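Local coordinates for protein pullulanase (Klebsiella oxytoca, PDB 2YOC) that hydrolyses alpha-1,6-glucosidic linkages in pullulan and related alpha-glucans, and is a substrate of a type 2 secretion system, at residues D20-L25 and G202-Y208; V28-A34 and D150-F156; A275-A280 and R325-G330; L826-S831 and R843-Q847. One frame throughout, in Å; residues are numbered along the deposited sequence.

How the contacts relate
Contacts 1 and 2 lie at the N-terminal end of the molecule, each about 46 Å from the centre of the chain, and they touch: Leu-25 CD2 is 4.2 Å from Phe-156 CE1. The leading chain meets residues 202-208 and then 150-156; in sequence, 28-34 and 150-156 both lie between the two segments of contact 1. Contact 3 follows, its centre about 33 Å from that of contact 1, and joins helix 269-280 to the antiparallel sheet of the carbohydrate-binding module 48 region. Contact 4 comes last, beyond the chain's centre, between two helices of the eight-stranded parallel barrel. Three contacts therefore tie accessory regions; the fourth packs the barrel.

Contact 1 (D20-L25 and G202-Y208); sequences DVVVRL and GKFTDRY
Leu-25 N donates to Gly-202 O at 2.7 Å, and Phe-204 N to Val-23 O at 2.9 Å. These two backbone bonds lie on either side of Arg-24 and Lys-203, an antiparallel non-hydrogen-bonded pair, and join two very short strands that are only weakly bonded. Farther along, Tyr-208 reaches back with its hydroxyl: OH donates to Asp-20 OD2 at 3.2 Å, arriving from above the carboxylate, 58° out of its plane. CG of Tyr-208 sits between the backbone N and the carbonyl carbon (chi1 58°), and this turns the ring toward Asp-20. Val-23 CG1 meets Phe-204 CD1 at 3.7 Å while Val-23 O lies at the edge of the ring. The Leu-25 and Phe-204 side chains cross at about a right angle, with Leu-25 CD1 3.6 Å from Phe-204 CE1. On the face carrying Arg-24 and Lys-203, the lysine chain runs out and crosses Val-22 at about a right angle, Lys-203 CD 3.8 Å from Val-22 CG1. Arg-187 takes Val-21 O and forms a cation-pi contact with Tyr-208. Phe-204 packs inward on Tyr-189 of strand 185-191 and Ile-252 of strand 248-254, so the leading chain lies against the sheet of the N2 region.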
loop_
_atom_site.group_PDB
_atom_site.type_symbol
_atom_site.label_atom_id
_atom_site.label_comp_id
_atom_site.label_asym_id
_atom_site.label_seq_id
_atom_site.Cartn_x
_atom_site.Cartn_y
_atom_site.Cartn_z
ATOM N N ASP B 20 -19.231 59.024 30.692
ATOM C CA ASP B 20 -18.753 57.665 30.396
ATOM C C ASP B 20 -19.160 56.630 31.474
ATOM O O ASP B 20 -18.916 56.840 32.669
ATOM C CB ASP B 20 -17.234 57.660 30.145
ATOM C CG ASP B 20 -16.774 56.658 29.092
ATOM O OD1 ASP B 20 -17.650 56.096 28.368
ATOM O OD2 ASP B 20 -15.543 56.442 28.974
ATOM N N VAL B 21 -19.785 55.526 31.035
ATOM C CA VAL B 21 -20.334 54.450 31.875
ATOM C C VAL B 21 -19.374 53.840 32.907
ATOM O O VAL B 21 -18.226 53.523 32.595
ATOM C CB VAL B 21 -21.056 53.349 31.043
ATOM C CG1 VAL B 21 -22.008 52.515 31.905
ATOM C CG2 VAL B 21 -21.795 53.942 29.842
ATOM N N VAL B 22 -19.870 53.661 34.139
ATOM C CA VAL B 22 -19.105 53.024 35.198
ATOM C C VAL B 22 -19.426 51.548 35.227
ATOM O O VAL B 22 -20.601 51.179 35.243
ATOM C CB VAL B 22 -19.287 53.710 36.573
ATOM C CG1 VAL B 22 -19.013 52.747 37.737
ATOM C CG2 VAL B 22 -18.395 54.937 36.666
ATOM N N VAL B 23 -18.379 50.704 35.231
ATOM C CA VAL B 23 -18.540 49.264 35.340
ATOM C C VAL B 23 -18.866 48.930 36.791
ATOM O O VAL B 23 -18.197 49.402 37.708
ATOM C CB VAL B 23 -17.354 48.472 34.741
ATOM C CG1 VAL B 23 -17.479 46.970 35.014
ATOM C CG2 VAL B 23 -17.256 48.727 33.234
ATOM N N ARG B 24 -19.970 48.215 36.992
ATOM C CA ARG B 24 -20.443 47.855 38.319
ATOM C C ARG B 24 -20.980 46.421 38.400
ATOM O O ARG B 24 -21.317 45.815 37.377
ATOM C CB ARG B 24 -21.469 48.882 38.845
ATOM C CG ARG B 24 -22.561 49.281 37.852
ATOM C CD ARG B 24 -23.717 49.969 38.550
ATOM N NE ARG B 24 -24.676 49.044 39.161
ATOM C CZ ARG B 24 -25.732 48.538 38.530
ATOM N NH1 ARG B 24 -25.949 48.824 37.252
ATOM N NH2 ARG B 24 -26.569 47.728 39.167
ATOM N N LEU B 25 -21.022 45.883 39.623
ATOM C CA LEU B 25 -21.503 44.534 39.935
ATOM C C LEU B 25 -23.046 44.452 39.783
ATOM O O LEU B 25 -23.674 45.506 39.848
ATOM C CB LEU B 25 -21.086 44.213 41.386
ATOM C CG LEU B 25 -19.861 43.309 41.592
ATOM C CD1 LEU B 25 -18.596 43.981 41.166
ATOM C CD2 LEU B 25 -19.716 42.914 43.035
ATOM N N GLY B 202 -19.467 48.184 44.778
ATOM C CA GLY B 202 -19.362 47.231 43.675
ATOM C C GLY B 202 -19.061 47.885 42.341
ATOM O O GLY B 202 -19.508 47.391 41.303
ATOM N N LYS B 203 -18.286 48.999 42.357
ATOM C CA LYS B 203 -17.874 49.749 41.165
ATOM C C LYS B 203 -16.374 49.579 40.862
ATOM O O LYS B 203 -15.545 49.451 41.769
ATOM C CB LYS B 203 -18.191 51.245 41.311
ATOM C CG LYS B 203 -19.662 51.605 41.368
ATOM C CD LYS B 203 -19.817 53.123 41.385
ATOM C CE LYS B 203 -21.232 53.581 41.645
ATOM N NZ LYS B 203 -21.382 55.043 41.443
ATOM N N PHE B 204 -16.042 49.606 39.569
ATOM C CA PHE B 204 -14.677 49.516 39.082
ATOM C C PHE B 204 -14.269 50.936 38.792
ATOM O O PHE B 204 -14.580 51.505 37.736
ATOM C CB PHE B 204 -14.556 48.567 37.878
ATOM C CG PHE B 204 -14.792 47.118 38.263
ATOM C CD1 PHE B 204 -16.081 46.609 38.376
ATOM C CD2 PHE B 204 -13.726 46.269 38.530
ATOM C CE1 PHE B 204 -16.294 45.277 38.745
ATOM C CE2 PHE B 204 -13.944 44.933 38.894
ATOM C CZ PHE B 204 -15.222 44.446 38.999
ATOM N N THR B 205 -13.658 51.530 39.832
ATOM C CA THR B 205 -13.168 52.908 39.945
ATOM C C THR B 205 -11.723 53.112 39.424
ATOM O O THR B 205 -11.330 54.263 39.175
ATOM C CB THR B 205 -13.255 53.318 41.400
ATOM O OG1 THR B 205 -12.562 52.328 42.167
ATOM C CG2 THR B 205 -14.682 53.431 41.875
ATOM N N ASP B 206 -10.930 52.003 39.305
ATOM C CA ASP B 206 -9.549 52.007 38.798
ATOM C C ASP B 206 -9.501 52.570 37.390
ATOM O O ASP B 206 -10.443 52.408 36.614
ATOM C CB ASP B 206 -8.931 50.603 38.773
ATOM C CG ASP B 206 -8.885 49.878 40.092
ATOM O OD1 ASP B 206 -7.984 50.189 40.903
ATOM O OD2 ASP B 206 -9.560 48.838 40.214
ATOM N N ARG B 207 -8.402 53.235 37.060
ATOM C CA ARG B 207 -8.164 53.837 35.752
ATOM C C ARG B 207 -8.325 52.753 34.646
ATOM O O ARG B 207 -8.072 51.577 34.906
ATOM C CB ARG B 207 -6.717 54.368 35.727
ATOM C CG ARG B 207 -6.386 55.602 36.585
ATOM C CD ARG B 207 -5.762 56.728 35.756
ATOM N NE ARG B 207 -6.661 57.157 34.673
ATOM C CZ ARG B 207 -6.459 58.201 33.870
ATOM N NH1 ARG B 207 -5.377 58.961 34.014
ATOM N NH2 ARG B 207 -7.335 58.491 32.916
ATOM N N TYR B 208 -8.747 53.130 33.438
ATOM C CA TYR B 208 -8.880 52.157 32.352
ATOM C C TYR B 208 -8.556 52.797 31.028
ATOM O O TYR B 208 -8.280 53.993 30.987
ATOM C CB TYR B 208 -10.280 51.500 32.309
ATOM C CG TYR B 208 -11.432 52.471 32.165
ATOM C CD1 TYR B 208 -12.030 53.044 33.286
ATOM C CD2 TYR B 208 -11.911 52.837 30.910
ATOM C CE1 TYR B 208 -13.076 53.956 33.161
ATOM C CE2 TYR B 208 -12.976 53.733 30.773
ATOM C CZ TYR B 208 -13.553 54.293 31.903
ATOM O OH TYR B 208 -14.586 55.202 31.796
#

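Contact 2 (V28-A34 and D150-F156); sequences VAVPGEA and DSRADAF
Pro-31 and Glu-33 belong to an irregular loop between strands 23-24 and 41-46 that lies across the first turn of helix 152-159, one reaching its side and the other its N-terminal end. Glu-33 OE2 accepts the N-H of Arg-152 at 2.6 Å, almost straight at 170°, through the syn lone pair. The bend of its chain at chi2 (-41°) curls the carboxylate back to this amide. Ser-151 holds the N-cap position beside it, and its OG donates to Asp-154 OD1. The side chain of Arg-152 runs past Glu-33 in the opposite direction, and its guanidinium is sandwiched: Pro-31 CB lies over one face, 3.6 Å from NH1, and Glu-33 O over the other. Its charge is met by a salt bridge to Asp-94, and Ser-140 of strand 138-141 touches both side chains. Farther along, Pro-31 CD sits over the face of the Phe-156 ring, 4.1 Å from its centroid, in a CH-pi contact. Val-30 CG1 adds a contact with Phe-156 CE1 at 3.7 Å. Glutamate and arginine are neighbours without being a salt-bridged pair; the carboxylate instead faces the start of the helix, whose dipole would probably stabilise its negative charge.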
loop_
_atom_site.group_PDB
_atom_site.type_symbol
_atom_site.label_atom_id
_atom_site.label_comp_id
_atom_site.label_asym_id
_atom_site.label_seq_id
_atom_site.Cartn_x
_atom_site.Cartn_y
_atom_site.Cartn_z
ATOM N N VAL B 28 -27.662 43.396 43.351
ATOM C CA VAL B 28 -28.021 42.321 44.267
ATOM C C VAL B 28 -27.154 42.571 45.502
ATOM O O VAL B 28 -25.943 42.747 45.354
ATOM C CB VAL B 28 -27.696 40.934 43.621
ATOM C CG1 VAL B 28 -27.679 39.814 44.680
ATOM C CG2 VAL B 28 -28.650 40.600 42.463
ATOM N N ALA B 29 -27.743 42.605 46.696
ATOM C CA ALA B 29 -26.967 42.832 47.914
ATOM C C ALA B 29 -26.002 41.650 48.172
ATOM O O ALA B 29 -26.250 40.534 47.692
ATOM C CB ALA B 29 -27.899 43.025 49.098
ATOM N N VAL B 30 -24.882 41.902 48.879
ATOM C CA VAL B 30 -23.938 40.826 49.173
ATOM C C VAL B 30 -24.549 39.855 50.199
ATOM O O VAL B 30 -25.106 40.307 51.201
ATOM C CB VAL B 30 -22.483 41.271 49.492
ATOM C CG1 VAL B 30 -21.896 42.100 48.360
ATOM C CG2 VAL B 30 -22.378 42.015 50.818
ATOM N N PRO B 31 -24.523 38.536 49.925
ATOM C CA PRO B 31 -25.143 37.571 50.852
ATOM C C PRO B 31 -24.459 37.403 52.203
ATOM O O PRO B 31 -23.247 37.609 52.327
ATOM C CB PRO B 31 -25.116 36.272 50.067
ATOM C CG PRO B 31 -23.972 36.427 49.137
ATOM C CD PRO B 31 -23.937 37.866 48.754
ATOM N N GLY B 32 -25.252 36.977 53.185
ATOM C CA GLY B 32 -24.796 36.793 54.557
ATOM C C GLY B 32 -25.000 35.426 55.174
ATOM O O GLY B 32 -25.508 35.327 56.295
ATOM N N GLU B 33 -24.552 34.367 54.466
ATOM C CA GLU B 33 -24.581 32.957 54.890
ATOM C C GLU B 33 -25.946 32.292 54.920
ATOM O O GLU B 33 -26.089 31.192 54.387
ATOM C CB GLU B 33 -23.827 32.703 56.222
ATOM C CG GLU B 33 -22.389 33.203 56.301
ATOM C CD GLU B 33 -21.527 33.011 55.068
ATOM O OE1 GLU B 33 -20.952 31.912 54.894
ATOM O OE2 GLU B 33 -21.437 33.969 54.268
ATOM N N ALA B 34 -26.934 32.926 55.568
ATOM C CA ALA B 34 -28.298 32.414 55.766
ATOM C C ALA B 34 -28.368 31.244 56.771
ATOM O O ALA B 34 -29.354 31.148 57.505
ATOM C CB ALA B 34 -28.960 32.044 54.439
ATOM N N ASP B 150 -14.786 31.246 53.120
ATOM C CA ASP B 150 -15.325 31.221 54.482
ATOM C C ASP B 150 -16.728 31.828 54.515
ATOM O O ASP B 150 -17.533 31.510 55.400
ATOM C CB ASP B 150 -14.385 31.929 55.480
ATOM C CG ASP B 150 -14.017 33.360 55.125
ATOM O OD1 ASP B 150 -13.455 33.575 54.020
ATOM O OD2 ASP B 150 -14.250 34.265 55.972
ATOM N N SER B 151 -17.015 32.697 53.542
ATOM C CA SER B 151 -18.300 33.356 53.460
ATOM C C SER B 151 -18.917 33.307 52.076
ATOM O O SER B 151 -18.219 33.127 51.075
ATOM C CB SER B 151 -18.212 34.793 53.975
ATOM O OG SER B 151 -17.868 35.729 52.967
ATOM N N ARG B 152 -20.236 33.480 52.035
ATOM C CA ARG B 152 -21.028 33.561 50.826
ATOM C C ARG B 152 -20.647 34.879 50.136
ATOM O O ARG B 152 -20.621 34.945 48.906
ATOM C CB ARG B 152 -22.507 33.557 51.201
ATOM C CG ARG B 152 -23.354 32.716 50.280
ATOM C CD ARG B 152 -24.228 31.831 51.116
ATOM N NE ARG B 152 -25.617 31.780 50.662
ATOM C CZ ARG B 152 -26.588 32.554 51.138
ATOM N NH1 ARG B 152 -26.324 33.478 52.054
ATOM N NH2 ARG B 152 -27.823 32.421 50.691
ATOM N N ALA B 153 -20.302 35.911 50.949
ATOM C CA ALA B 153 -19.864 37.240 50.512
ATOM C C ALA B 153 -18.559 37.135 49.704
ATOM O O ALA B 153 -18.531 37.518 48.524
ATOM C CB ALA B 153 -19.672 38.150 51.724
ATOM N N ASP B 154 -17.511 36.539 50.333
ATOM C CA ASP B 154 -16.184 36.291 49.762
ATOM C C ASP B 154 -16.298 35.538 48.437
ATOM O O ASP B 154 -15.577 35.857 47.485
ATOM C CB ASP B 154 -15.304 35.515 50.762
ATOM C CG ASP B 154 -14.810 36.321 51.955
ATOM O OD1 ASP B 154 -15.611 37.103 52.522
ATOM O OD2 ASP B 154 -13.640 36.129 52.356
ATOM N N ALA B 155 -17.249 34.583 48.366
ATOM C CA ALA B 155 -17.545 33.812 47.169
ATOM C C ALA B 155 -18.216 34.700 46.113
ATOM O O ALA B 155 -17.758 34.735 44.977
ATOM C CB ALA B 155 -18.441 32.639 47.513
ATOM N N PHE B 156 -19.280 35.433 46.492
ATOM C CA PHE B 156 -20.026 36.333 45.602
ATOM C C PHE B 156 -19.084 37.359 44.929
ATOM O O PHE B 156 -19.125 37.530 43.694
ATOM C CB PHE B 156 -21.185 36.991 46.384
ATOM C CG PHE B 156 -21.976 38.052 45.663
ATOM C CD1 PHE B 156 -21.617 39.389 45.763
ATOM C CD2 PHE B 156 -23.128 37.729 44.963
ATOM C CE1 PHE B 156 -22.356 40.376 45.114
ATOM C CE2 PHE B 156 -23.874 38.721 44.323
ATOM C CZ PHE B 156 -23.460 40.028 44.369
#

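Contact 3 (A275-A280 and R325-G330); sequences AYAEAA and RDSASG
Tyr-276 and Arg-325 meet at a right angle, the phenol ring and the guanidinium standing 90° apart. The tyrosine hydroxyl lies in the guanidinium plane, at its edge, with OH 3.8 Å from Arg-325 NH2, too far for more than contact. Each group is held from elsewhere: Asp-242 hydrogen-bonds the Tyr-276 hydroxyl and forms a salt bridge with Arg-325 NH1, while NH2 bonds to Pro-301 O. The arginine chain is extended from CG to NE, which carries its planar end back to the tyrosine. Nearer the helix, the turn of residues 326-330 presents carbonyls to Tyr-276. Ser-329 O touches its CB at 3.3 Å, and Ser-327 O comes to the ring edge, 3.6 Å from CE1. Ala-279 faces the turn with its methyl, CB resting 3.4 Å from Ala-328 O and 4.0 Å from Ala-328 CB. The turn itself is fastened by Asp-326: its OD2 accepts from Ser-329 OG at 2.7 Å and its O from Gly-330 N at 2.8 Å. The last turns of helix 269-280 thus pack on the hairpin connection between strands 317-326 and 331-336 of the carbohydrate-binding module region. Trp-299 of strand 293-299 touches Tyr-276 and Ala-280, and helix 640-655 approaches the same helix through Arg-640 and Met-641.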
loop_
_atom_site.group_PDB
_atom_site.type_symbol
_atom_site.label_atom_id
_atom_site.label_comp_id
_atom_site.label_asym_id
_atom_site.label_seq_id
_atom_site.Cartn_x
_atom_site.Cartn_y
_atom_site.Cartn_z
ATOM N N ALA B 275 7.813 45.459 22.601
ATOM C CA ALA B 275 8.217 46.761 23.116
ATOM C C ALA B 275 9.680 46.870 23.476
ATOM O O ALA B 275 10.264 47.952 23.306
ATOM C CB ALA B 275 7.350 47.142 24.311
ATOM N N TYR B 276 10.270 45.769 23.986
ATOM C CA TYR B 276 11.641 45.786 24.491
ATOM C C TYR B 276 12.652 44.864 23.827
ATOM O O TYR B 276 13.834 45.197 23.797
ATOM C CB TYR B 276 11.644 45.487 26.000
ATOM C CG TYR B 276 10.679 46.320 26.811
ATOM C CD1 TYR B 276 11.029 47.597 27.258
ATOM C CD2 TYR B 276 9.421 45.828 27.151
ATOM C CE1 TYR B 276 10.142 48.371 28.006
ATOM C CE2 TYR B 276 8.529 46.590 27.904
ATOM C CZ TYR B 276 8.891 47.864 28.321
ATOM O OH TYR B 276 8.002 48.625 29.033
ATOM N N ALA B 277 12.223 43.687 23.366
ATOM C CA ALA B 277 13.149 42.707 22.813
ATOM C C ALA B 277 14.116 43.188 21.745
ATOM O O ALA B 277 15.252 42.709 21.744
ATOM C CB ALA B 277 12.438 41.439 22.383
ATOM N N GLU B 278 13.718 44.136 20.868
ATOM C CA GLU B 278 14.662 44.581 19.841
ATOM C C GLU B 278 15.925 45.150 20.442
ATOM O O GLU B 278 17.019 44.687 20.076
ATOM C CB GLU B 278 14.048 45.555 18.832
ATOM C CG GLU B 278 14.547 45.306 17.420
ATOM C CD GLU B 278 14.246 46.409 16.425
ATOM O OE1 GLU B 278 13.097 46.916 16.404
ATOM O OE2 GLU B 278 15.174 46.771 15.664
ATOM N N ALA B 279 15.760 46.085 21.420
ATOM C CA ALA B 279 16.838 46.761 22.148
ATOM C C ALA B 279 17.510 45.834 23.106
ATOM O O ALA B 279 18.742 45.798 23.159
ATOM C CB ALA B 279 16.303 47.964 22.905
ATOM N N ALA B 280 16.711 45.087 23.879
ATOM C CA ALA B 280 17.198 44.179 24.915
ATOM C C ALA B 280 18.129 43.125 24.350
ATOM O O ALA B 280 19.134 42.825 24.986
ATOM C CB ALA B 280 16.034 43.540 25.646
ATOM N N ARG B 325 17.647 52.088 34.888
ATOM C CA ARG B 325 16.765 51.472 33.898
ATOM C C ARG B 325 16.953 52.124 32.528
ATOM O O ARG B 325 16.966 53.354 32.431
ATOM C CB ARG B 325 15.291 51.580 34.348
ATOM C CG ARG B 325 14.306 50.785 33.516
ATOM C CD ARG B 325 12.890 51.123 33.925
ATOM N NE ARG B 325 11.931 50.121 33.441
ATOM C CZ ARG B 325 11.199 50.242 32.334
ATOM N NH1 ARG B 325 11.304 51.326 31.572
ATOM N NH2 ARG B 325 10.362 49.280 31.978
ATOM N N ASP B 326 17.095 51.295 31.478
ATOM C CA ASP B 326 17.128 51.753 30.099
ATOM C C ASP B 326 15.704 51.536 29.623
ATOM O O ASP B 326 15.205 50.400 29.656
ATOM C CB ASP B 326 18.127 50.948 29.245
ATOM C CG ASP B 326 18.114 51.282 27.748
ATOM O OD1 ASP B 326 17.854 52.473 27.395
ATOM O OD2 ASP B 326 18.395 50.369 26.932
ATOM N N SER B 327 15.025 52.631 29.260
ATOM C CA SER B 327 13.614 52.600 28.841
ATOM C C SER B 327 13.324 51.814 27.549
ATOM O O SER B 327 12.268 51.187 27.434
ATOM C CB SER B 327 13.041 54.013 28.758
ATOM O OG SER B 327 13.849 54.860 27.953
ATOM N N ALA B 328 14.272 51.826 26.605
ATOM C CA ALA B 328 14.149 51.161 25.316
ATOM C C ALA B 328 14.149 49.674 25.438
ATOM O O ALA B 328 13.522 48.978 24.617
ATOM C CB ALA B 328 15.294 51.575 24.428
ATOM N N SER B 329 14.882 49.174 26.441
ATOM C CA SER B 329 15.085 47.751 26.659
ATOM C C SER B 329 14.408 47.162 27.873
ATOM O O SER B 329 14.246 45.945 27.921
ATOM C CB SER B 329 16.580 47.470 26.768
ATOM O OG SER B 329 17.128 48.147 27.889
ATOM N N GLY B 330 14.150 47.974 28.889
ATOM C CA GLY B 330 13.644 47.443 30.140
ATOM C C GLY B 330 14.726 46.673 30.900
ATOM O O GLY B 330 14.428 45.922 31.839
HETATM O O HOH W 1 10.122 50.850 24.842
#

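Contact 4 (L826-S831 and R843-Q847); sequences LWDMIS and RVRMQ
Trp-827 and Gln-847 bring the two flat groups of this contact together, ring and amide planes 56° apart. Gln-847 OE1 lies at the indole edge, in its plane and 3.7 Å from Trp-827 CE3, and Asp-828 OD1 is also in plane at the edge. Over one face stands Ser-831 OG, displaced toward the rim. Helices 826-833 and 840-855 both belong to the connection between the seventh and eighth strands, 814-816 and 860-864, of a (beta/alpha)8 barrel, the fold expected of this alpha-amylase-like family. Their local axes come within 10.1 Å and run 129° apart, so the chain turns back steeply between them.

The amide of Gln-847 packs against the first turn of helix 826-833. CG anti to the backbone N (chi1 -178°) sends the chain across, and the bend at chi2 lays it along Leu-826, which passes in the opposite direction, Leu-826 CG 3.6 Å from Gln-847 OE1. OE1 also nears Trp-827 N, but the angle is too poor for a bond; NE2 is satisfied by Ser-867 O. Ile-830, one turn on from Leu-826, adds its CD1 3.5 Å from Gln-847 OE1, and its CG2 touches the selenium of Met-846, a selenomethionine, at 3.8 Å. Arg-843 extends past Ser-831 and is tied by Ala-838 O and Ser-835 O, while helix 927-945 backs Val-844 and Gln-847. Within helix 826-833, Ser-831 OG donates to Trp-827 O at 2.9 Å, sharing that carbonyl with its own backbone N.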
loop_
_atom_site.group_PDB
_atom_site.type_symbol
_atom_site.label_atom_id
_atom_site.label_comp_id
_atom_site.label_asym_id
_atom_site.label_seq_id
_atom_site.Cartn_x
_atom_site.Cartn_y
_atom_site.Cartn_z
ATOM N N LEU B 826 19.641 -2.457 28.283
ATOM C CA LEU B 826 19.618 -3.479 27.238
ATOM C C LEU B 826 19.534 -4.892 27.840
ATOM O O LEU B 826 18.646 -5.659 27.446
ATOM C CB LEU B 826 20.819 -3.338 26.297
ATOM C CG LEU B 826 20.889 -4.315 25.142
ATOM C CD1 LEU B 826 19.609 -4.274 24.271
ATOM C CD2 LEU B 826 22.159 -4.100 24.332
ATOM N N TRP B 827 20.417 -5.202 28.826
ATOM C CA TRP B 827 20.442 -6.479 29.527
ATOM C C TRP B 827 19.095 -6.774 30.165
ATOM O O TRP B 827 18.562 -7.877 29.994
ATOM C CB TRP B 827 21.519 -6.480 30.599
ATOM C CG TRP B 827 21.587 -7.774 31.350
ATOM C CD1 TRP B 827 21.001 -8.058 32.543
ATOM C CD2 TRP B 827 22.196 -8.988 30.900
ATOM N NE1 TRP B 827 21.238 -9.367 32.885
ATOM C CE2 TRP B 827 21.966 -9.963 31.891
ATOM C CE3 TRP B 827 22.929 -9.346 29.761
ATOM C CZ2 TRP B 827 22.455 -11.272 31.783
ATOM C CZ3 TRP B 827 23.413 -10.640 29.653
ATOM C CH2 TRP B 827 23.181 -11.586 30.658
ATOM N N ASP B 828 18.541 -5.794 30.905
ATOM C CA ASP B 828 17.247 -5.963 31.555
ATOM C C ASP B 828 16.157 -6.306 30.523
ATOM O O ASP B 828 15.419 -7.273 30.709
ATOM C CB ASP B 828 16.920 -4.761 32.465
ATOM C CG ASP B 828 17.769 -4.667 33.743
ATOM O OD1 ASP B 828 18.662 -5.519 33.930
ATOM O OD2 ASP B 828 17.534 -3.734 34.551
HETATM N N MSE B 829 16.150 -5.608 29.391
HETATM C CA MSE B 829 15.222 -5.889 28.282
HETATM C C MSE B 829 15.373 -7.310 27.730
HETATM O O MSE B 829 14.362 -7.964 27.482
HETATM C CB MSE B 829 15.403 -4.864 27.159
HETATM C CG MSE B 829 14.911 -3.507 27.563
HETATM SE SE MSE B 829 12.961 -3.441 27.723
HETATM C CE MSE B 829 12.680 -2.554 25.972
ATOM N N ILE B 830 16.628 -7.792 27.566
ATOM C CA ILE B 830 16.895 -9.155 27.103
ATOM C C ILE B 830 16.367 -10.135 28.162
ATOM O O ILE B 830 15.609 -11.042 27.808
ATOM C CB ILE B 830 18.385 -9.387 26.702
ATOM C CG1 ILE B 830 18.775 -8.507 25.494
ATOM C CG2 ILE B 830 18.712 -10.887 26.432
ATOM C CD1 ILE B 830 20.286 -8.280 25.345
ATOM N N SER B 831 16.678 -9.893 29.460
ATOM C CA SER B 831 16.183 -10.704 30.583
ATOM C C SER B 831 14.645 -10.837 30.542
ATOM O O SER B 831 14.132 -11.946 30.675
ATOM C CB SER B 831 16.667 -10.137 31.912
ATOM O OG SER B 831 18.085 -10.035 31.907
ATOM N N ARG B 843 22.796 -15.078 25.684
ATOM C CA ARG B 843 22.275 -13.772 26.075
ATOM C C ARG B 843 23.396 -12.720 26.024
ATOM O O ARG B 843 23.123 -11.583 25.637
ATOM C CB ARG B 843 21.584 -13.828 27.450
ATOM C CG ARG B 843 20.409 -14.808 27.515
ATOM C CD ARG B 843 19.539 -14.605 28.746
ATOM N NE ARG B 843 18.362 -15.470 28.697
ATOM C CZ ARG B 843 17.264 -15.311 29.429
ATOM N NH1 ARG B 843 17.179 -14.319 30.305
ATOM N NH2 ARG B 843 16.244 -16.141 29.289
ATOM N N VAL B 844 24.663 -13.106 26.361
ATOM C CA VAL B 844 25.818 -12.198 26.276
ATOM C C VAL B 844 26.004 -11.811 24.815
ATOM O O VAL B 844 26.086 -10.628 24.500
ATOM C CB VAL B 844 27.118 -12.748 26.915
ATOM C CG1 VAL B 844 28.334 -11.904 26.533
ATOM C CG2 VAL B 844 26.983 -12.819 28.427
ATOM N N ARG B 845 25.983 -12.802 23.926
ATOM C CA ARG B 845 26.050 -12.574 22.486
ATOM C C ARG B 845 24.796 -11.780 22.005
ATOM O O ARG B 845 24.953 -10.881 21.192
ATOM C CB ARG B 845 26.259 -13.895 21.721
ATOM C CG ARG B 845 27.705 -14.388 21.761
ATOM C CD ARG B 845 27.915 -15.611 20.882
ATOM N NE ARG B 845 29.332 -15.933 20.701
ATOM C CZ ARG B 845 30.040 -15.643 19.609
ATOM N NH1 ARG B 845 29.468 -15.031 18.581
ATOM N NH2 ARG B 845 31.326 -15.968 19.539
HETATM N N MSE B 846 23.595 -12.031 22.586
HETATM C CA MSE B 846 22.374 -11.275 22.266
HETATM C C MSE B 846 22.582 -9.765 22.498
HETATM O O MSE B 846 22.173 -8.957 21.661
HETATM C CB MSE B 846 21.178 -11.768 23.083
HETATM C CG MSE B 846 20.414 -12.894 22.437
HETATM SE SE MSE B 846 19.106 -13.576 23.707
HETATM C CE MSE B 846 17.870 -14.475 22.517
ATOM N N GLN B 847 23.259 -9.400 23.603
ATOM C CA GLN B 847 23.596 -8.016 23.927
ATOM C C GLN B 847 24.510 -7.436 22.815
ATOM O O GLN B 847 24.222 -6.373 22.265
ATOM C CB GLN B 847 24.275 -7.939 25.322
ATOM C CG GLN B 847 24.629 -6.525 25.806
ATOM C CD GLN B 847 23.783 -6.051 26.966
ATOM O OE1 GLN B 847 22.742 -6.626 27.270
ATOM N NE2 GLN B 847 24.208 -4.981 27.642
#